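Local coordinates for putative type VI secretion protein (Escherichia coli, PDB 6SKI) that probably hydrolyses phospholipids as a toxic effector of the type VI secretion system, and binds the TTR domain of the VgrG spike, which probably carries it, at residues A[58-63]-A[521-526]; A[107-112]-A[433-438]; A[279-284]-A[292-297]; A[344-349]-A[399-404]. All blocks are in the same frame, centred on the assembly; numbering follows the deposited sequence.

Contact 1. Residues A[58-63]-A[521-526]; sequences MKFNEC and AFVFPN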
loop_
_atom_site.group_PDB
_atom_site.type_symbol
_atom_site.label_atom_id
_atom_site.label_comp_id
_atom_site.label_asym_id
_atom_site.label_seq_id
_atom_site.Cartn_x
_atom_site.Cartn_y
_atom_site.Cartn_z
ATOM N N MET A 58 12.880 8.063 -7.521
ATOM C CA MET A 58 11.651 8.646 -8.041
ATOM C C MET A 58 11.249 9.867 -7.239
ATOM O O MET A 58 10.676 10.814 -7.786
ATOM C CB MET A 58 10.524 7.614 -8.009
ATOM C CG MET A 58 10.068 7.130 -9.363
ATOM S SD MET A 58 8.570 6.143 -9.245
ATOM C CE MET A 58 7.312 7.409 -9.361
ATOM N N LYS A 59 11.545 9.859 -5.940
ATOM C CA LYS A 59 11.221 11.016 -5.110
ATOM C C LYS A 59 12.017 12.259 -5.513
ATOM O O LYS A 59 11.633 13.376 -5.150
ATOM C CB LYS A 59 11.435 10.678 -3.636
ATOM C CG LYS A 59 10.159 10.214 -2.952
ATOM C CD LYS A 59 10.371 9.881 -1.493
ATOM C CE LYS A 59 11.171 8.607 -1.334
ATOM N NZ LYS A 59 11.602 8.407 0.074
ATOM N N PHE A 60 13.125 12.095 -6.247
ATOM C CA PHE A 60 13.875 13.254 -6.732
ATOM C C PHE A 60 13.035 14.140 -7.637
ATOM O O PHE A 60 13.261 15.353 -7.695
ATOM C CB PHE A 60 15.122 12.820 -7.499
ATOM C CG PHE A 60 16.343 12.652 -6.649
ATOM C CD1 PHE A 60 17.351 13.599 -6.679
ATOM C CD2 PHE A 60 16.503 11.538 -5.853
ATOM C CE1 PHE A 60 18.481 13.447 -5.916
ATOM C CE2 PHE A 60 17.635 11.381 -5.088
ATOM C CZ PHE A 60 18.625 12.336 -5.120
ATOM N N ASN A 61 12.097 13.555 -8.374
ATOM C CA ASN A 61 11.268 14.320 -9.295
ATOM C C ASN A 61 10.501 15.405 -8.551
ATOM O O ASN A 61 9.742 15.118 -7.620
ATOM C CB ASN A 61 10.305 13.379 -10.015
ATOM C CG ASN A 61 9.675 14.003 -11.236
ATOM O OD1 ASN A 61 10.333 14.194 -12.252
ATOM N ND2 ASN A 61 8.388 14.301 -11.154
ATOM N N GLU A 62 10.737 16.659 -8.947
ATOM C CA GLU A 62 10.048 17.837 -8.423
ATOM C C GLU A 62 10.473 18.185 -7.001
ATOM O O GLU A 62 10.020 19.192 -6.449
ATOM C CB GLU A 62 8.526 17.668 -8.485
ATOM C CG GLU A 62 7.992 17.313 -9.858
ATOM C CD GLU A 62 8.017 18.486 -10.814
ATOM O OE1 GLU A 62 8.061 19.640 -10.341
ATOM O OE2 GLU A 62 7.996 18.257 -12.039
ATOM N N CYS A 63 11.346 17.376 -6.399
ATOM C CA CYS A 63 11.785 17.620 -5.031
ATOM C C CYS A 63 13.300 17.625 -4.880
ATOM O O CYS A 63 13.793 17.647 -3.748
ATOM C CB CYS A 63 11.182 16.584 -4.076
ATOM S SG CYS A 63 9.538 16.995 -3.479
ATOM N N ALA A 521 23.942 13.984 -5.671
ATOM C CA ALA A 521 22.737 14.705 -6.044
ATOM C C ALA A 521 21.820 14.764 -4.834
ATOM O O ALA A 521 21.635 13.764 -4.138
ATOM C CB ALA A 521 22.022 14.029 -7.215
ATOM N N PHE A 522 21.238 15.934 -4.596
ATOM C CA PHE A 522 20.564 16.235 -3.343
ATOM C C PHE A 522 19.074 16.419 -3.576
ATOM O O PHE A 522 18.666 17.136 -4.495
ATOM C CB PHE A 522 21.169 17.481 -2.704
ATOM C CG PHE A 522 22.521 17.247 -2.105
ATOM C CD1 PHE A 522 23.665 17.631 -2.777
ATOM C CD2 PHE A 522 22.649 16.644 -0.869
ATOM C CE1 PHE A 522 24.906 17.413 -2.230
ATOM C CE2 PHE A 522 23.890 16.427 -0.319
ATOM C CZ PHE A 522 25.018 16.812 -1.000
ATOM N N VAL A 523 18.272 15.769 -2.740
ATOM C CA VAL A 523 16.819 15.812 -2.817
ATOM C C VAL A 523 16.274 16.153 -1.439
ATOM O O VAL A 523 16.884 15.814 -0.421
ATOM C CB VAL A 523 16.242 14.471 -3.317
ATOM C CG1 VAL A 523 16.632 13.348 -2.378
ATOM C CG2 VAL A 523 14.738 14.545 -3.474
ATOM N N PHE A 524 15.151 16.853 -1.407
ATOM C CA PHE A 524 14.372 16.940 -0.184
ATOM C C PHE A 524 13.226 15.943 -0.297
ATOM O O PHE A 524 12.162 16.279 -0.829
ATOM C CB PHE A 524 13.856 18.360 0.036
ATOM C CG PHE A 524 14.946 19.374 0.204
ATOM C CD1 PHE A 524 15.602 19.510 1.412
ATOM C CD2 PHE A 524 15.324 20.180 -0.851
ATOM C CE1 PHE A 524 16.605 20.439 1.565
ATOM C CE2 PHE A 524 16.327 21.108 -0.702
ATOM C CZ PHE A 524 16.968 21.237 0.507
ATOM N N PRO A 525 13.405 14.711 0.186
ATOM C CA PRO A 525 12.416 13.665 -0.106
ATOM C C PRO A 525 11.085 13.895 0.570
ATOM O O PRO A 525 10.043 13.546 0.003
ATOM C CB PRO A 525 13.096 12.394 0.424
ATOM C CG PRO A 525 14.540 12.757 0.534
ATOM C CD PRO A 525 14.516 14.174 0.981
ATOM N N ASN A 526 11.084 14.483 1.760
ATOM C CA ASN A 526 9.890 14.644 2.571
ATOM C C ASN A 526 9.529 16.112 2.689
ATOM O O ASN A 526 9.088 16.583 3.734
ATOM C CB ASN A 526 10.093 14.026 3.948
ATOM C CG ASN A 526 10.483 12.573 3.873
ATOM O OD1 ASN A 526 9.730 11.743 3.369
ATOM N ND2 ASN A 526 11.673 12.255 4.358
#

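Contact 2. Residues A[107-112]-A[433-438]; sequences ILYHPD and VLFEPI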
loop_
_atom_site.group_PDB
_atom_site.type_symbol
_atom_site.label_atom_id
_atom_site.label_comp_id
_atom_site.label_asym_id
_atom_site.label_seq_id
_atom_site.Cartn_x
_atom_site.Cartn_y
_atom_site.Cartn_z
ATOM N N ILE A 107 -3.145 -10.432 9.138
ATOM C CA ILE A 107 -3.035 -11.347 10.271
ATOM C C ILE A 107 -4.395 -11.585 10.914
ATOM O O ILE A 107 -4.671 -12.682 11.413
ATOM C CB ILE A 107 -2.015 -10.804 11.294
ATOM C CG1 ILE A 107 -0.614 -10.736 10.685
ATOM C CG2 ILE A 107 -2.004 -11.652 12.550
ATOM C CD1 ILE A 107 -0.276 -11.891 9.775
ATOM N N LEU A 108 -5.275 -10.586 10.883
ATOM C CA LEU A 108 -6.560 -10.672 11.560
ATOM C C LEU A 108 -7.693 -11.110 10.649
ATOM O O LEU A 108 -8.734 -11.543 11.151
ATOM C CB LEU A 108 -6.924 -9.320 12.180
ATOM C CG LEU A 108 -6.189 -8.932 13.457
ATOM C CD1 LEU A 108 -6.541 -7.513 13.843
ATOM C CD2 LEU A 108 -6.539 -9.891 14.571
ATOM N N TYR A 109 -7.524 -10.987 9.338
ATOM C CA TYR A 109 -8.490 -11.527 8.394
ATOM C C TYR A 109 -8.687 -13.006 8.671
ATOM O O TYR A 109 -7.727 -13.781 8.644
ATOM C CB TYR A 109 -7.989 -11.314 6.970
ATOM C CG TYR A 109 -9.020 -11.517 5.890
ATOM C CD1 TYR A 109 -9.920 -10.519 5.568
ATOM C CD2 TYR A 109 -9.079 -12.703 5.179
ATOM C CE1 TYR A 109 -10.847 -10.700 4.573
ATOM C CE2 TYR A 109 -10.005 -12.892 4.185
ATOM C CZ TYR A 109 -10.888 -11.887 3.888
ATOM O OH TYR A 109 -11.819 -12.068 2.896
ATOM N N HIS A 110 -9.920 -13.392 8.959
ATOM C CA HIS A 110 -10.190 -14.772 9.318
ATOM C C HIS A 110 -9.919 -15.684 8.127
ATOM O O HIS A 110 -10.557 -15.528 7.077
ATOM C CB HIS A 110 -11.633 -14.930 9.782
ATOM C CG HIS A 110 -11.980 -16.323 10.197
ATOM N ND1 HIS A 110 -12.949 -17.068 9.562
ATOM C CD2 HIS A 110 -11.479 -17.112 11.175
ATOM C CE1 HIS A 110 -13.032 -18.255 10.134
ATOM N NE2 HIS A 110 -12.151 -18.308 11.116
ATOM N N PRO A 111 -8.991 -16.631 8.240
ATOM C CA PRO A 111 -8.767 -17.572 7.140
ATOM C C PRO A 111 -9.568 -18.854 7.296
ATOM O O PRO A 111 -9.709 -19.378 8.405
ATOM C CB PRO A 111 -7.263 -17.828 7.230
ATOM C CG PRO A 111 -7.014 -17.815 8.708
ATOM C CD PRO A 111 -8.004 -16.827 9.315
ATOM N N ASP A 112 -10.103 -19.364 6.196
ATOM C CA ASP A 112 -10.748 -20.668 6.177
ATOM C C ASP A 112 -9.843 -21.646 5.445
ATOM O O ASP A 112 -9.375 -21.355 4.341
ATOM C CB ASP A 112 -12.118 -20.595 5.504
ATOM C CG ASP A 112 -13.201 -20.125 6.451
ATOM O OD1 ASP A 112 -13.549 -20.881 7.380
ATOM O OD2 ASP A 112 -13.700 -18.996 6.273
ATOM N N VAL A 433 -17.201 -8.517 6.393
ATOM C CA VAL A 433 -15.935 -9.226 6.485
ATOM C C VAL A 433 -15.752 -9.779 7.889
ATOM O O VAL A 433 -16.099 -9.133 8.884
ATOM C CB VAL A 433 -14.779 -8.288 6.101
ATOM C CG1 VAL A 433 -13.533 -9.083 5.832
ATOM C CG2 VAL A 433 -15.154 -7.466 4.884
ATOM N N LEU A 434 -15.202 -10.984 7.975
ATOM C CA LEU A 434 -14.952 -11.638 9.251
ATOM C C LEU A 434 -13.488 -11.464 9.622
ATOM O O LEU A 434 -12.597 -11.810 8.841
ATOM C CB LEU A 434 -15.314 -13.122 9.198
ATOM C CG LEU A 434 -16.764 -13.439 8.855
ATOM C CD1 LEU A 434 -16.925 -14.926 8.634
ATOM C CD2 LEU A 434 -17.688 -12.948 9.948
ATOM N N PHE A 435 -13.252 -10.934 10.814
ATOM C CA PHE A 435 -11.917 -10.691 11.329
ATOM C C PHE A 435 -11.784 -11.371 12.678
ATOM O O PHE A 435 -12.734 -11.393 13.464
ATOM C CB PHE A 435 -11.645 -9.196 11.476
ATOM C CG PHE A 435 -11.195 -8.538 10.213
ATOM C CD1 PHE A 435 -9.889 -8.656 9.787
ATOM C CD2 PHE A 435 -12.077 -7.808 9.449
ATOM C CE1 PHE A 435 -9.472 -8.060 8.624
ATOM C CE2 PHE A 435 -11.664 -7.209 8.289
ATOM C CZ PHE A 435 -10.360 -7.332 7.876
ATOM N N GLU A 436 -10.612 -11.933 12.941
ATOM C CA GLU A 436 -10.349 -12.452 14.265
ATOM C C GLU A 436 -10.334 -11.299 15.265
ATOM O O GLU A 436 -9.897 -10.193 14.939
ATOM C CB GLU A 436 -9.015 -13.191 14.294
ATOM C CG GLU A 436 -8.885 -14.296 13.253
ATOM C CD GLU A 436 -9.574 -15.590 13.651
ATOM O OE1 GLU A 436 -10.543 -15.550 14.437
ATOM O OE2 GLU A 436 -9.143 -16.657 13.168
ATOM N N PRO A 437 -10.823 -11.523 16.480
ATOM C CA PRO A 437 -10.835 -10.448 17.474
ATOM C C PRO A 437 -9.425 -9.991 17.817
ATOM O O PRO A 437 -8.463 -10.757 17.744
ATOM C CB PRO A 437 -11.518 -11.104 18.678
ATOM C CG PRO A 437 -12.428 -12.096 18.034
ATOM C CD PRO A 437 -11.534 -12.706 16.989
ATOM N N ILE A 438 -9.309 -8.719 18.184
ATOM C CA ILE A 438 -8.067 -8.189 18.729
ATOM C C ILE A 438 -8.022 -8.568 20.199
ATOM O O ILE A 438 -8.857 -8.119 20.992
ATOM C CB ILE A 438 -7.969 -6.669 18.547
ATOM C CG1 ILE A 438 -7.738 -6.312 17.082
ATOM C CG2 ILE A 438 -6.847 -6.110 19.400
ATOM C CD1 ILE A 438 -7.259 -4.895 16.875
#

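Contact 3. Residues A[279-284]-A[292-297]; sequences VFQITA and FSLNSI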
loop_
_atom_site.group_PDB
_atom_site.type_symbol
_atom_site.label_atom_id
_atom_site.label_comp_id
_atom_site.label_asym_id
_atom_site.label_seq_id
_atom_site.Cartn_x
_atom_site.Cartn_y
_atom_site.Cartn_z
ATOM N N VAL A 279 -17.337 0.593 0.439
ATOM C CA VAL A 279 -16.007 1.173 0.304
ATOM C C VAL A 279 -15.789 2.116 1.476
ATOM O O VAL A 279 -16.682 2.895 1.822
ATOM C CB VAL A 279 -15.833 1.920 -1.032
ATOM C CG1 VAL A 279 -14.450 2.531 -1.127
ATOM C CG2 VAL A 279 -16.082 0.988 -2.201
ATOM N N PHE A 280 -14.615 2.034 2.096
ATOM C CA PHE A 280 -14.260 2.915 3.198
ATOM C C PHE A 280 -12.812 3.346 3.052
ATOM O O PHE A 280 -11.932 2.508 2.843
ATOM C CB PHE A 280 -14.458 2.226 4.547
ATOM C CG PHE A 280 -14.239 3.126 5.725
ATOM C CD1 PHE A 280 -15.108 4.165 5.989
ATOM C CD2 PHE A 280 -13.158 2.939 6.564
ATOM C CE1 PHE A 280 -14.907 4.989 7.068
ATOM C CE2 PHE A 280 -12.958 3.760 7.645
ATOM C CZ PHE A 280 -13.833 4.789 7.895
ATOM N N GLN A 281 -12.567 4.648 3.154
ATOM C CA GLN A 281 -11.217 5.180 3.205
ATOM C C GLN A 281 -11.011 5.979 4.478
ATOM O O GLN A 281 -11.881 6.753 4.887
ATOM C CB GLN A 281 -10.898 6.076 2.014
ATOM C CG GLN A 281 -9.413 6.312 1.863
ATOM C CD GLN A 281 -9.053 7.087 0.625
ATOM O OE1 GLN A 281 -9.778 7.980 0.205
ATOM N NE2 GLN A 281 -7.915 6.759 0.040
ATOM N N ILE A 282 -9.856 5.786 5.098
ATOM C CA ILE A 282 -9.360 6.681 6.130
ATOM C C ILE A 282 -8.359 7.615 5.471
ATOM O O ILE A 282 -7.721 7.246 4.481
ATOM C CB ILE A 282 -8.734 5.911 7.302
ATOM C CG1 ILE A 282 -9.628 4.738 7.692
ATOM C CG2 ILE A 282 -8.572 6.821 8.497
ATOM C CD1 ILE A 282 -9.077 3.891 8.803
ATOM N N THR A 283 -8.281 8.844 5.957
ATOM C CA THR A 283 -7.438 9.865 5.355
ATOM C C THR A 283 -6.606 10.523 6.443
ATOM O O THR A 283 -7.092 10.747 7.554
ATOM C CB THR A 283 -8.301 10.896 4.607
ATOM O OG1 THR A 283 -8.640 10.383 3.314
ATOM C CG2 THR A 283 -7.584 12.227 4.453
ATOM N N ALA A 284 -5.349 10.816 6.127
ATOM C CA ALA A 284 -4.457 11.471 7.073
ATOM C C ALA A 284 -4.723 12.969 7.075
ATOM O O ALA A 284 -4.541 13.638 6.053
ATOM C CB ALA A 284 -3.004 11.187 6.712
ATOM N N PHE A 292 3.542 13.073 -1.332
ATOM C CA PHE A 292 2.447 12.255 -0.817
ATOM C C PHE A 292 1.183 13.089 -0.937
ATOM O O PHE A 292 0.767 13.761 0.006
ATOM C CB PHE A 292 2.708 11.823 0.615
ATOM C CG PHE A 292 3.855 10.873 0.758
ATOM C CD1 PHE A 292 5.159 11.323 0.665
ATOM C CD2 PHE A 292 3.632 9.532 0.989
ATOM C CE1 PHE A 292 6.214 10.453 0.796
ATOM C CE2 PHE A 292 4.686 8.659 1.124
ATOM C CZ PHE A 292 5.976 9.120 1.028
ATOM N N SER A 293 0.567 13.031 -2.108
ATOM C CA SER A 293 -0.682 13.721 -2.371
ATOM C C SER A 293 -1.819 12.712 -2.367
ATOM O O SER A 293 -1.665 11.585 -2.843
ATOM C CB SER A 293 -0.624 14.468 -3.704
ATOM O OG SER A 293 -0.402 13.577 -4.779
ATOM N N LEU A 294 -2.956 13.121 -1.826
ATOM C CA LEU A 294 -4.075 12.222 -1.607
ATOM C C LEU A 294 -4.898 12.065 -2.873
ATOM O O LEU A 294 -5.074 13.017 -3.632
ATOM C CB LEU A 294 -4.961 12.751 -0.481
ATOM C CG LEU A 294 -6.176 11.908 -0.112
ATOM C CD1 LEU A 294 -5.756 10.572 0.451
ATOM C CD2 LEU A 294 -7.051 12.661 0.862
ATOM N N ASN A 295 -5.367 10.847 -3.115
ATOM C CA ASN A 295 -6.463 10.594 -4.043
ATOM C C ASN A 295 -7.694 10.297 -3.198
ATOM O O ASN A 295 -7.789 9.233 -2.579
ATOM C CB ASN A 295 -6.146 9.445 -4.994
ATOM C CG ASN A 295 -4.929 9.713 -5.844
ATOM O OD1 ASN A 295 -5.045 10.039 -7.024
ATOM N ND2 ASN A 295 -3.751 9.574 -5.256
ATOM N N SER A 296 -8.627 11.236 -3.166
ATOM C CA SER A 296 -9.739 11.176 -2.234
ATOM C C SER A 296 -10.984 10.607 -2.899
ATOM O O SER A 296 -11.229 10.808 -4.090
ATOM C CB SER A 296 -10.044 12.561 -1.668
ATOM O OG SER A 296 -11.332 12.602 -1.086
ATOM N N ILE A 297 -11.766 9.886 -2.105
ATOM C CA ILE A 297 -13.051 9.354 -2.519
ATOM C C ILE A 297 -14.193 10.076 -1.808
ATOM O O ILE A 297 -15.307 9.566 -1.740
ATOM C CB ILE A 297 -13.116 7.834 -2.302
ATOM C CG1 ILE A 297 -13.177 7.507 -0.811
ATOM C CG2 ILE A 297 -11.921 7.159 -2.940
ATOM C CD1 ILE A 297 -13.440 6.060 -0.513
#

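Contact 4. Residues A[344-349]-A[399-404]; sequences TREMDT and KQVGAA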
loop_
_atom_site.group_PDB
_atom_site.type_symbol
_atom_site.label_atom_id
_atom_site.label_comp_id
_atom_site.label_asym_id
_atom_site.label_seq_id
_atom_site.Cartn_x
_atom_site.Cartn_y
_atom_site.Cartn_z
ATOM N N THR A 344 29.766 40.449 11.918
ATOM C CA THR A 344 28.307 40.446 11.906
ATOM C C THR A 344 27.751 39.395 12.859
ATOM O O THR A 344 28.213 38.251 12.884
ATOM C CB THR A 344 27.796 40.191 10.488
ATOM O OG1 THR A 344 28.253 41.234 9.620
ATOM C CG2 THR A 344 26.276 40.153 10.462
ATOM N N ARG A 345 26.749 39.788 13.640
ATOM C CA ARG A 345 26.097 38.876 14.568
ATOM C C ARG A 345 25.222 37.900 13.793
ATOM O O ARG A 345 24.507 38.296 12.868
ATOM C CB ARG A 345 25.250 39.650 15.575
ATOM C CG ARG A 345 25.918 40.886 16.132
ATOM C CD ARG A 345 24.971 41.667 17.030
ATOM N NE ARG A 345 25.351 43.073 17.153
ATOM C CZ ARG A 345 26.449 43.513 17.763
ATOM N NH1 ARG A 345 26.699 44.814 17.814
ATOM N NH2 ARG A 345 27.291 42.662 18.334
ATOM N N GLU A 346 25.286 36.622 14.171
ATOM C CA GLU A 346 24.512 35.601 13.474
ATOM C C GLU A 346 23.019 35.893 13.522
ATOM O O GLU A 346 22.288 35.548 12.588
ATOM C CB GLU A 346 24.801 34.232 14.082
ATOM C CG GLU A 346 26.153 33.669 13.706
ATOM C CD GLU A 346 26.788 32.904 14.847
ATOM O OE1 GLU A 346 26.083 32.625 15.839
ATOM O OE2 GLU A 346 27.994 32.593 14.761
ATOM N N MET A 347 22.553 36.539 14.587
ATOM C CA MET A 347 21.149 36.871 14.761
ATOM C C MET A 347 20.775 38.185 14.096
ATOM O O MET A 347 19.642 38.648 14.255
ATOM C CB MET A 347 20.807 36.927 16.249
ATOM C CG MET A 347 20.949 35.597 16.960
ATOM S SD MET A 347 19.721 35.367 18.253
ATOM C CE MET A 347 20.212 33.770 18.892
ATOM N N ASP A 348 21.700 38.796 13.367
ATOM C CA ASP A 348 21.450 40.010 12.605
ATOM C C ASP A 348 21.671 39.747 11.124
ATOM O O ASP A 348 22.216 40.577 10.394
ATOM C CB ASP A 348 22.331 41.154 13.096
ATOM C CG ASP A 348 21.615 42.486 13.078
ATOM O OD1 ASP A 348 21.301 42.973 11.972
ATOM O OD2 ASP A 348 21.362 43.048 14.164
ATOM N N THR A 349 21.245 38.575 10.671
ATOM C CA THR A 349 21.501 38.091 9.327
ATOM C C THR A 349 20.171 37.858 8.623
ATOM O O THR A 349 19.144 37.621 9.262
ATOM C CB THR A 349 22.333 36.799 9.377
ATOM O OG1 THR A 349 23.548 37.050 10.090
ATOM C CG2 THR A 349 22.702 36.328 7.995
ATOM N N LYS A 399 32.441 34.760 7.170
ATOM C CA LYS A 399 31.800 33.572 7.706
ATOM C C LYS A 399 30.582 33.249 6.859
ATOM O O LYS A 399 29.909 34.148 6.353
ATOM C CB LYS A 399 31.373 33.771 9.169
ATOM C CG LYS A 399 30.128 34.634 9.325
ATOM C CD LYS A 399 30.108 35.423 10.616
ATOM C CE LYS A 399 30.311 34.537 11.823
ATOM N NZ LYS A 399 30.044 35.284 13.081
ATOM N N GLN A 400 30.303 31.965 6.700
ATOM C CA GLN A 400 29.037 31.521 6.143
ATOM C C GLN A 400 28.095 31.240 7.303
ATOM O O GLN A 400 28.388 30.393 8.155
ATOM C CB GLN A 400 29.200 30.280 5.268
ATOM C CG GLN A 400 27.996 30.026 4.375
ATOM C CD GLN A 400 27.957 28.622 3.824
ATOM O OE1 GLN A 400 28.390 27.675 4.477
ATOM N NE2 GLN A 400 27.433 28.477 2.614
ATOM N N VAL A 401 26.983 31.967 7.342
ATOM C CA VAL A 401 25.955 31.811 8.358
ATOM C C VAL A 401 24.731 31.214 7.682
ATOM O O VAL A 401 24.208 31.777 6.713
ATOM C CB VAL A 401 25.613 33.146 9.033
ATOM C CG1 VAL A 401 24.280 33.050 9.748
ATOM C CG2 VAL A 401 26.706 33.541 9.999
ATOM N N GLY A 402 24.297 30.070 8.176
ATOM C CA GLY A 402 23.068 29.442 7.723
ATOM C C GLY A 402 22.083 29.360 8.869
ATOM O O GLY A 402 22.473 29.203 10.022
ATOM N N ALA A 403 20.809 29.488 8.545
ATOM C CA ALA A 403 19.751 29.395 9.535
ATOM C C ALA A 403 18.652 28.488 9.015
ATOM O O ALA A 403 18.377 28.454 7.808
ATOM C CB ALA A 403 19.180 30.770 9.880
ATOM N N ALA A 404 18.052 27.728 9.927
ATOM C CA ALA A 404 16.898 26.906 9.597
ATOM C C ALA A 404 15.991 26.808 10.813
ATOM O O ALA A 404 16.352 27.218 11.914
ATOM C CB ALA A 404 17.316 25.515 9.122
#

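Contact 1. Residues A[58-63]-A[521-526]
Phe60 lies against Val523 and Cys63 against Phe524 where a tight turn, type I from Met58 to Asn61, runs past the end of the short strand 521-523; one backbone bond, 2.8 Å long with 158° at the hydrogen, links the chain just past the turn, at Cys63 O, to the residue following the strand, at Phe524 N. The main side-chain event is a CH-pi contact. Val523 points CB at the middle of the Phe60 ring, 3.5 Å from the centroid and only 7° off the ring normal. Its two methyls then part: CG1 goes over the far half of the same ring face, 3.5 Å from Phe60 CE2, whereas CG2, anti to the backbone N, drops to 3.3 Å from Cys63 O. At the ring edge, near the plane, Ala521 O stands 3.5 Å from Phe60 CZ, and Ala521 CB adds an apolar touch to CE1. Lys59 meets Pro525 at about a right angle, laying its CD 4.2 Å from Pro525 CB; the amine beyond is paired with Glu51. Asn291 ND2 gives hydrogen bonds to both Lys59 O and Pro525 O, bridging the two backbones beside this packing. Strand 521-523 pairs antiparallel with strand 495-497, so the arrangement is that of a loop packed by an aromatic residue against one strand of a small two-stranded sheet, in a buried part of the protein.

Contact 2. Residues A[107-112]-A[433-438]
Two backbone hydrogen bonds join Leu108–His110 to Leu434–Glu436. Glu436 N donates to Leu108 O at 2.6 Å, within the carbonyl plane, while His110 N reaches Leu434 O at 3.1 Å from a position tilted out of the plane of the Leu434 carbonyl. Between them Tyr109 and Phe435 form a single beta bridge, and Phe435 CA adds a CA-H...O contact to Leu108 O.

The aromatic part is a T-shaped pair: Tyr109 turns its edge to the face of Phe435, with centroids 5.7 Å apart and planes at 83°. The Tyr109 hydroxyl continues past this pair to Asp192, on strand 184-195. The bridge forms just where helix 101-108 ends, Tyr109 being the first residue to leave helical angles, and it brings the chain leaving helix 416-431 alongside. Both lie beside the main, largely parallel sheet of what is probably an alpha/beta-hydrolase fold, to judge from the family.

Apolar contacts flank the rings. Val433 CG1 comes within 3.4 Å of Tyr109 CE1, and Leu108 CB lies 3.9 Å from Phe435 CD1. Farther on, Leu108 CD1 meets Ile438 CG1 at 3.7 Å, the two side chains crossing at about a right angle.

Glu436 makes a close contact with His110 through a carboxylate oxygen. Its chain bends at chi2, bringing OE2 to the edge of the His110 imidazole, near the ring plane and 3.1 Å from the carbon CD2. Ring and carboxylate planes are 88° apart. His110 sends CG anti to its own N, which carries the ring out toward Glu436.

Contact 3. Residues A[279-284]-A[292-297]
Three side chains of strand 279-284, Val279, Gln281 and Thr283, point across to Leu294 and Ile297 of the neighbouring segment. The two strands run at 143° to each other and their axes come no nearer than 9.1 Å, so side chains span the gap. Ile297 stands with CG1 between its N and carbonyl carbon (chi1 71°), and this sends CD1 out to lie obliquely against two neighbours: Val279 CG1 at 3.7 Å and Gln281 CB at 3.6 Å. Gln281 itself is fully extended and carries its amide past the Ile297 side chain to the backbone around Asn295 and Ser296. At the other end Thr283 and Leu294 cross at about a right angle; Leu294 CD2 sits 3.7 Å from Thr283 CG2 and equally close to OG1. Leu294 also touches Asp245, part of a possible Ser-His-Asp triad with Ser197 and His310, as would suit a hydrolase. Strand 294-296 pairs in parallel with strand 536-538, whereas strand 279-284 belongs to the main sheet. Glu303 takes a weak hydrogen bond from the Thr283 hydroxyl and also binds Ile297 N, while Arg204 binds Asn295 O. The chemistry implies that the two strands meet mainly by van der Waals packing, with the Gln281 amide set against the backbone of residues 295-297.

Contact 4. Residues A[344-349]-A[399-404]
Val401 holds the middle of this contact, each of its methyls serving a different partner. CG1, anti to the backbone N (chi1 162°), goes to Thr349, 4.0 Å from CG2 of that residue; CG2 meets Glu346 CG at 3.8 Å. Both pairs lie obliquely, methyl against methyl for Thr349 and methyl against the CG methylene for Glu346. Glu346 swings its carboxylate across the Lys399 side chain at about a right angle. The resulting salt bridge is long, 3.8 Å from Glu346 OE2 to Lys399 NZ, and the same oxygen is hydrogen-bonded to Ser383. Lys399 has CG between its N and carbonyl carbon (chi1 76°) and bends again farther out, which curls the chain back toward the loop and lets NZ make a weak hydrogen bond, 3.5 Å long, to Thr344 O. Asp342 offers the amine a further long, weak ion pair, so several oxygens at long range probably share its charge. Segment 344-349 is the connection from strand 328-341 to helix 350-362, with Thr349 at the N-cap position, although its side chain makes no capping bond. Strand 398-409 is the central strand of a three-stranded antiparallel sheet, between 328-341 and 376-386, and Val401 touches Val351 of the helix.

In the fold
From the N terminus, the chain reaches 58-63 after helix 53-58, and contact 1 closes the longest loop only when 521-526 arrives near the C-terminal end, joining the loop after that helix to a strand of the small two-stranded sheet; the other three contacts nest inside it. Contact 2 opens at the end of helix 101-108 and closes after helix 416-431, enclosing contacts 3 and 4. Those two follow one another in series: contact 3 closes a short connection beside the main sheet, contact 4 a longer one in the separate three-stranded sheet. None cross. Contacts 1 and 2 lie on opposite sides of the chain's centre, about 39 Å apart between centres.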